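Local coordinates for activating signal cointegrator 1 complex subunit 3 (Homo sapiens, PDB 6YXQ), which unwinds duplex DNA as an ATP-driven 3'-5' helicase in alkylation repair, helps rescue stalled ribosomes, and binds its partner ASCC2 through the N-terminal region described here, at residues 98-102 / 118-123. Numbering follows the deposited sequence.
Sequences AAFLF and AIKQMF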
ATOM      1  N   ALA A  98     -24.837   2.295  25.525  1.00 76.52           N
ATOM      2  CA  ALA A  98     -26.056   1.491  25.478  1.00 60.12           C
ATOM      3  C   ALA A  98     -26.510   1.264  24.043  1.00 64.37           C
ATOM      4  O   ALA A  98     -26.963   0.168  23.693  1.00 64.67           O
ATOM      5  CB  ALA A  98     -27.165   2.160  26.290  1.00 44.63           C
ATOM      6  N   ALA A  99     -26.411   2.294  23.201  1.00 71.30           N
ATOM      7  CA  ALA A  99     -26.737   2.119  21.787  1.00 64.64           C
ATOM      8  C   ALA A  99     -25.799   1.113  21.138  1.00 63.11           C
ATOM      9  O   ALA A  99     -26.230   0.261  20.351  1.00 71.70           O
ATOM     10  CB  ALA A  99     -26.673   3.459  21.058  1.00 51.59           C
ATOM     11  N   PHE A 100     -24.512   1.191  21.474  1.00 73.22           N
ATOM     12  CA  PHE A 100     -23.540   0.228  20.970  1.00 70.75           C
ATOM     13  C   PHE A 100     -23.865  -1.187  21.430  1.00 74.07           C
ATOM     14  O   PHE A 100     -23.734  -2.144  20.659  1.00 83.61           O
ATOM     15  CB  PHE A 100     -22.140   0.630  21.428  1.00 65.36           C
ATOM     16  CG  PHE A 100     -21.074  -0.319  20.998  1.00 72.79           C
ATOM     17  CD1 PHE A 100     -20.576  -0.276  19.710  1.00 84.20           C
ATOM     18  CD2 PHE A 100     -20.572  -1.259  21.877  1.00 79.25           C
ATOM     19  CE1 PHE A 100     -19.596  -1.156  19.305  1.00 89.48           C
ATOM     20  CE2 PHE A 100     -19.592  -2.140  21.479  1.00 82.18           C
ATOM     21  CZ  PHE A 100     -19.101  -2.087  20.190  1.00 88.23           C
ATOM     22  N   LEU A 101     -24.281  -1.342  22.687  1.00 76.58           N
ATOM     23  CA  LEU A 101     -24.660  -2.659  23.187  1.00 72.41           C
ATOM     24  C   LEU A 101     -25.869  -3.198  22.436  1.00 77.70           C
ATOM     25  O   LEU A 101     -25.848  -4.331  21.938  1.00 56.28           O
ATOM     26  CB  LEU A 101     -24.948  -2.593  24.687  1.00 47.04           C
ATOM     27  CG  LEU A 101     -23.715  -2.452  25.575  1.00 50.15           C
ATOM     28  CD1 LEU A 101     -24.123  -2.380  27.022  1.00 59.27           C
ATOM     29  CD2 LEU A 101     -22.742  -3.601  25.348  1.00 51.75           C
ATOM     30  N   PHE A 102     -26.932  -2.391  22.344  1.00 85.49           N
ATOM     31  CA  PHE A 102     -28.134  -2.817  21.636  1.00 79.89           C
ATOM     32  C   PHE A 102     -27.800  -3.253  20.220  1.00 68.21           C
ATOM     33  O   PHE A 102     -28.218  -4.328  19.777  1.00 64.07           O
ATOM     34  CB  PHE A 102     -29.169  -1.692  21.621  1.00 68.87           C
ATOM     35  CG  PHE A 102     -30.397  -2.008  20.809  1.00 68.36           C
ATOM     36  CD1 PHE A 102     -31.495  -2.614  21.396  1.00 79.32           C
ATOM     37  CD2 PHE A 102     -30.458  -1.688  19.461  1.00 67.90           C
ATOM     38  CE1 PHE A 102     -32.633  -2.901  20.650  1.00 77.05           C
ATOM     39  CE2 PHE A 102     -31.592  -1.979  18.708  1.00 67.60           C
ATOM     40  CZ  PHE A 102     -32.676  -2.585  19.303  1.00 57.09           C
ATOM     41  N   ALA A 118     -15.550  -7.322  20.678  1.00 65.43           N
ATOM     42  CA  ALA A 118     -15.935  -6.005  20.182  1.00 60.34           C
ATOM     43  C   ALA A 118     -16.111  -5.020  21.328  1.00 64.38           C
ATOM     44  O   ALA A 118     -15.606  -3.888  21.281  1.00 86.48           O
ATOM     45  CB  ALA A 118     -17.218  -6.113  19.359  1.00 43.79           C
ATOM     46  N   ILE A 119     -16.823  -5.436  22.377  1.00 66.21           N
ATOM     47  CA  ILE A 119     -16.995  -4.553  23.525  1.00 71.67           C
ATOM     48  C   ILE A 119     -15.645  -4.218  24.142  1.00 62.88           C
ATOM     49  O   ILE A 119     -15.404  -3.076  24.546  1.00 73.72           O
ATOM     50  CB  ILE A 119     -17.953  -5.178  24.555  1.00 65.11           C
ATOM     51  CG1 ILE A 119     -19.312  -5.460  23.909  1.00 65.05           C
ATOM     52  CG2 ILE A 119     -18.109  -4.250  25.746  1.00 46.29           C
ATOM     53  CD1 ILE A 119     -20.275  -6.226  24.783  1.00 52.89           C
ATOM     54  N   LYS A 120     -14.736  -5.198  24.206  1.00 68.95           N
ATOM     55  CA  LYS A 120     -13.420  -4.926  24.780  1.00 77.09           C
ATOM     56  C   LYS A 120     -12.645  -3.933  23.926  1.00 76.29           C
ATOM     57  O   LYS A 120     -12.020  -3.007  24.451  1.00 80.15           O
ATOM     58  CB  LYS A 120     -12.624  -6.218  24.945  1.00 74.54           C
ATOM     59  CG  LYS A 120     -11.253  -6.001  25.559  1.00 79.44           C
ATOM     60  CD  LYS A 120     -10.421  -7.281  25.571  1.00 93.75           C
ATOM     61  CE  LYS A 120      -9.628  -7.412  26.873  1.00 91.57           C
ATOM     62  NZ  LYS A 120      -9.169  -8.804  27.152  1.00 77.56           N
ATOM     63  N   GLN A 121     -12.685  -4.111  22.605  1.00 76.28           N
ATOM     64  CA  GLN A 121     -12.058  -3.162  21.692  1.00 68.62           C
ATOM     65  C   GLN A 121     -12.594  -1.753  21.899  1.00 81.40           C
ATOM     66  O   GLN A 121     -11.841  -0.777  21.812  1.00 88.32           O
ATOM     67  CB  GLN A 121     -12.294  -3.606  20.251  1.00 57.26           C
ATOM     68  CG  GLN A 121     -11.732  -2.668  19.220  1.00 69.11           C
ATOM     69  CD  GLN A 121     -10.344  -3.085  18.780  1.00 84.05           C
ATOM     70  OE1 GLN A 121      -9.564  -2.264  18.305  1.00101.80           O
ATOM     71  NE2 GLN A 121     -10.030  -4.368  18.936  1.00 90.28           N
ATOM     72  N   MET A 122     -13.892  -1.626  22.182  1.00 82.47           N
ATOM     73  CA  MET A 122     -14.473  -0.294  22.299  1.00 84.82           C
ATOM     74  C   MET A 122     -14.232   0.355  23.662  1.00 73.75           C
ATOM     75  O   MET A 122     -14.056   1.577  23.726  1.00 82.84           O
ATOM     76  CB  MET A 122     -15.972  -0.353  22.003  1.00104.18           C
ATOM     77  CG  MET A 122     -16.575   0.977  21.571  1.00109.05           C
ATOM     78  SD  MET A 122     -15.844   1.594  20.048  1.00115.36           S
ATOM     79  CE  MET A 122     -16.508   0.442  18.842  1.00110.04           C
ATOM     80  N   PHE A 123     -14.235  -0.415  24.761  1.00 54.16           N
ATOM     81  CA  PHE A 123     -14.150   0.170  26.098  1.00 57.93           C
ATOM     82  C   PHE A 123     -13.118  -0.489  27.001  1.00 78.68           C
ATOM     83  O   PHE A 123     -13.120  -0.221  28.210  1.00 79.13           O
ATOM     84  CB  PHE A 123     -15.496   0.124  26.826  1.00 64.70           C
ATOM     85  CG  PHE A 123     -16.671   0.497  25.979  1.00 84.91           C
ATOM     86  CD1 PHE A 123     -17.341  -0.465  25.251  1.00 78.67           C
ATOM     87  CD2 PHE A 123     -17.131   1.804  25.939  1.00 90.26           C
ATOM     88  CE1 PHE A 123     -18.432  -0.132  24.485  1.00 79.17           C
ATOM     89  CE2 PHE A 123     -18.224   2.142  25.174  1.00 79.31           C
ATOM     90  CZ  PHE A 123     -18.872   1.173  24.445  1.00 81.44           C
TER
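Phe-100 is a knob in a hole formed by Ala-118, Ile-119, Met-122 and Phe-123. The contact joins two nearly antiparallel helices, 91-105 and 113-123, whose local axes approach to 11.5 Å at an angle of 161°. Both belong to the largely helical N-terminal part of ASCC3 that is required for binding ASCC2.

Phe-123 turns its edge to the face of Phe-100 in an offset edge-to-face pair, with the planes at 72° and the ring centroids 5.5 Å apart. The closest atoms are Phe-123 CE1 and Phe-100 CD2, at 3.6 Å. The CB of Phe-100 points toward helix 113-123, and with CG anti to the backbone N (chi1 178°) the ring extends into the hole.

Met-122 makes the CH-pi contact. Met-122 CG stands over the centre of the Phe-100 ring, 4.2 Å from the centroid. Met-122 SD lies above the same face at a distance, 5.1 Å from the Phe-100 centroid, in a Met-aromatic contact. The Met-122 side chain bends at chi2 and chi3, which brings its methyl to the ring, with Met-122 CE 3.5 Å from Phe-100 CE1.

The rest is aliphatic packing, and no hydrogen bond crosses between the segments. Ile-119 presents its CA at the edge of the Phe-100 ring. Outside the pair, Leu-47 touches Phe-100, and Leu-101 also packs on Ala-134 of helix 128-142. Gln-121 packs on Phe-65 of the ASCC2 chain, so helix 113-123 also meets the partner protein. The side chains of Leu-101 and Ile-119 cross at about a right angle, with Leu-101 CD2 3.6 Å from Ile-119 CD1.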